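Local coordinates for protein probable TonB-dependent receptor (Pseudomonas aeruginosa, PDB 4K3F) that probably binds methionine in the periplasm as an NlpA-family lipoprotein, holding the amino acid in a cleft for transport, at residues E3-A8 with V30-K35. Numbering follows the deposited sequence.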
loop_
_atom_site.group_PDB
_atom_site.type_symbol
_atom_site.label_atom_id
_atom_site.label_comp_id
_atom_site.label_asym_id
_atom_site.label_seq_id
_atom_site.Cartn_x
_atom_site.Cartn_y
_atom_site.Cartn_z
ATOM N N GLU A 3 -21.745 -19.006 -3.875
ATOM C CA GLU A 3 -20.345 -19.425 -3.816
ATOM C C GLU A 3 -19.666 -18.618 -2.673
ATOM O O GLU A 3 -19.752 -17.397 -2.641
ATOM C CB GLU A 3 -19.593 -19.157 -5.127
ATOM C CG GLU A 3 -19.974 -20.028 -6.352
ATOM C CD GLU A 3 -19.680 -19.444 -7.758
ATOM O OE1 GLU A 3 -19.537 -18.207 -7.963
ATOM O OE2 GLU A 3 -19.638 -20.252 -8.712
ATOM N N SER A 4 -19.006 -19.293 -1.757
ATOM C CA SER A 4 -18.220 -18.649 -0.706
ATOM C C SER A 4 -16.920 -18.074 -1.244
ATOM O O SER A 4 -16.208 -18.747 -1.990
ATOM C CB SER A 4 -17.856 -19.687 0.353
ATOM O OG SER A 4 -17.093 -19.114 1.395
ATOM N N LEU A 5 -16.546 -16.885 -0.784
ATOM C CA LEU A 5 -15.265 -16.264 -1.206
ATOM C C LEU A 5 -14.715 -15.510 -0.030
ATOM O O LEU A 5 -15.282 -14.527 0.393
ATOM C CB LEU A 5 -15.450 -15.356 -2.430
ATOM C CG LEU A 5 -14.209 -14.692 -2.983
ATOM C CD1 LEU A 5 -13.219 -15.739 -3.449
ATOM C CD2 LEU A 5 -14.623 -13.786 -4.139
ATOM N N THR A 6 -13.620 -15.995 0.546
ATOM C CA THR A 6 -13.090 -15.372 1.747
ATOM C C THR A 6 -11.860 -14.521 1.375
ATOM O O THR A 6 -10.996 -14.985 0.660
ATOM C CB THR A 6 -12.704 -16.435 2.801
ATOM O OG1 THR A 6 -11.827 -17.392 2.209
ATOM C CG2 THR A 6 -13.953 -17.127 3.334
ATOM N N VAL A 7 -11.803 -13.281 1.871
ATOM C CA VAL A 7 -10.785 -12.287 1.464
ATOM C C VAL A 7 -10.202 -11.578 2.685
ATOM O O VAL A 7 -10.950 -10.975 3.478
ATOM C CB VAL A 7 -11.362 -11.226 0.502
ATOM C CG1 VAL A 7 -10.270 -10.328 -0.019
ATOM C CG2 VAL A 7 -12.031 -11.893 -0.677
ATOM N N ALA A 8 -8.883 -11.697 2.854
ATOM C CA ALA A 8 -8.193 -10.929 3.900
ATOM C C ALA A 8 -7.872 -9.527 3.391
ATOM O O ALA A 8 -7.411 -9.360 2.255
ATOM C CB ALA A 8 -6.894 -11.615 4.249
ATOM N N VAL A 30 -22.462 -14.723 -5.120
ATOM C CA VAL A 30 -21.191 -14.841 -4.424
ATOM C C VAL A 30 -21.298 -14.238 -3.058
ATOM O O VAL A 30 -21.714 -13.094 -2.929
ATOM C CB VAL A 30 -20.032 -14.142 -5.179
ATOM C CG1 VAL A 30 -18.778 -14.111 -4.303
ATOM C CG2 VAL A 30 -19.785 -14.845 -6.492
ATOM N N ASP A 31 -20.916 -15.017 -2.052
ATOM C CA ASP A 31 -20.986 -14.599 -0.647
ATOM C C ASP A 31 -19.602 -14.216 -0.170
ATOM O O ASP A 31 -18.795 -15.064 0.224
ATOM C CB ASP A 31 -21.573 -15.707 0.220
ATOM C CG ASP A 31 -21.670 -15.321 1.674
ATOM O OD1 ASP A 31 -21.655 -14.117 2.012
ATOM O OD2 ASP A 31 -21.784 -16.242 2.502
ATOM N N LEU A 32 -19.312 -12.929 -0.294
ATOM C CA LEU A 32 -18.001 -12.387 0.062
ATOM C C LEU A 32 -17.850 -12.251 1.564
ATOM O O LEU A 32 -18.647 -11.564 2.191
ATOM C CB LEU A 32 -17.801 -11.019 -0.559
ATOM C CG LEU A 32 -16.428 -10.370 -0.397
ATOM C CD1 LEU A 32 -15.343 -11.203 -1.084
ATOM C CD2 LEU A 32 -16.446 -8.987 -1.011
ATOM N N LYS A 33 -16.833 -12.906 2.130
ATOM C CA LYS A 33 -16.567 -12.912 3.575
ATOM C C LYS A 33 -15.218 -12.275 3.819
ATOM O O LYS A 33 -14.154 -12.813 3.401
ATOM C CB LYS A 33 -16.601 -14.347 4.108
ATOM C CG LYS A 33 -17.946 -15.042 3.863
ATOM C CD LYS A 33 -17.883 -16.504 4.299
ATOM C CE LYS A 33 -19.076 -17.298 3.824
ATOM N NZ LYS A 33 -18.712 -18.722 3.596
ATOM N N ILE A 34 -15.242 -11.135 4.492
ATOM C CA ILE A 34 -14.072 -10.265 4.601
ATOM C C ILE A 34 -13.487 -10.457 5.999
ATOM O O ILE A 34 -14.233 -10.457 7.003
ATOM C CB ILE A 34 -14.496 -8.786 4.460
ATOM C CG1 ILE A 34 -15.140 -8.526 3.095
ATOM C CG2 ILE A 34 -13.331 -7.847 4.692
ATOM C CD1 ILE A 34 -16.050 -7.316 3.117
ATOM N N LYS A 35 -12.172 -10.647 6.048
ATOM C CA LYS A 35 -11.454 -10.805 7.310
ATOM C C LYS A 35 -10.393 -9.728 7.390
ATOM O O LYS A 35 -9.496 -9.668 6.536
ATOM C CB LYS A 35 -10.852 -12.208 7.377
ATOM C CG LYS A 35 -11.872 -13.312 7.724
ATOM C CD LYS A 35 -12.912 -13.521 6.629
ATOM C CE LYS A 35 -13.623 -14.849 6.739
ATOM N NZ LYS A 35 -14.364 -14.956 8.022
#
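Lys33 reaches across from strand 30-35 to Ser4 on strand 3-8, two residues back along the neighbouring strand from its own bridge partner, Thr6. Lys33 CB lies 3.9 Å from Thr6 CG2. CG stands opposite the carbonyl carbon (chi1 -59°), and the extended chain beyond it runs back toward the start of both strands: CD lies about as far from the Thr6 methyl as from Ser4 OG, CE comes closer to that oxygen, and Lys33 NZ donates a hydrogen bond to Ser4 OG at 2.8 Å. A long aliphatic stem with a charged end suits this partly exposed face, where Ser4 turns OG away from its own backbone N to accept.

Beneath these side chains the backbones pair as parallel strands. Asp31 and Lys33 donate to Glu3 and Leu5, and accept in turn from Leu5 and Val7. The Lys33 N to Leu5 O bond (2.8 Å) is nearly straight at hydrogen (172°), whereas Leu5 N to Asp31 O is longer and more bent, at 3.1 Å.

The other face is mainly apolar, with Glu3 at its end. Leu32 CD1 touches Leu5 CD2 at 4.1 Å and presses tightly on Val7 CG2 at 3.4 Å, while Val30 CG1 packs on Leu5 CB; branched aliphatic residues fill such a buried layer well.

Helix 11-26 connects the two strands in a beta-alpha-beta unit and covers this face at Val7, Leu32 and Ile34, while helix 210-218 covers Leu5 and Val30. Strand 30-36 is outermost in the mixed sheet, and strand 3-9 lies between it and strand 54-59.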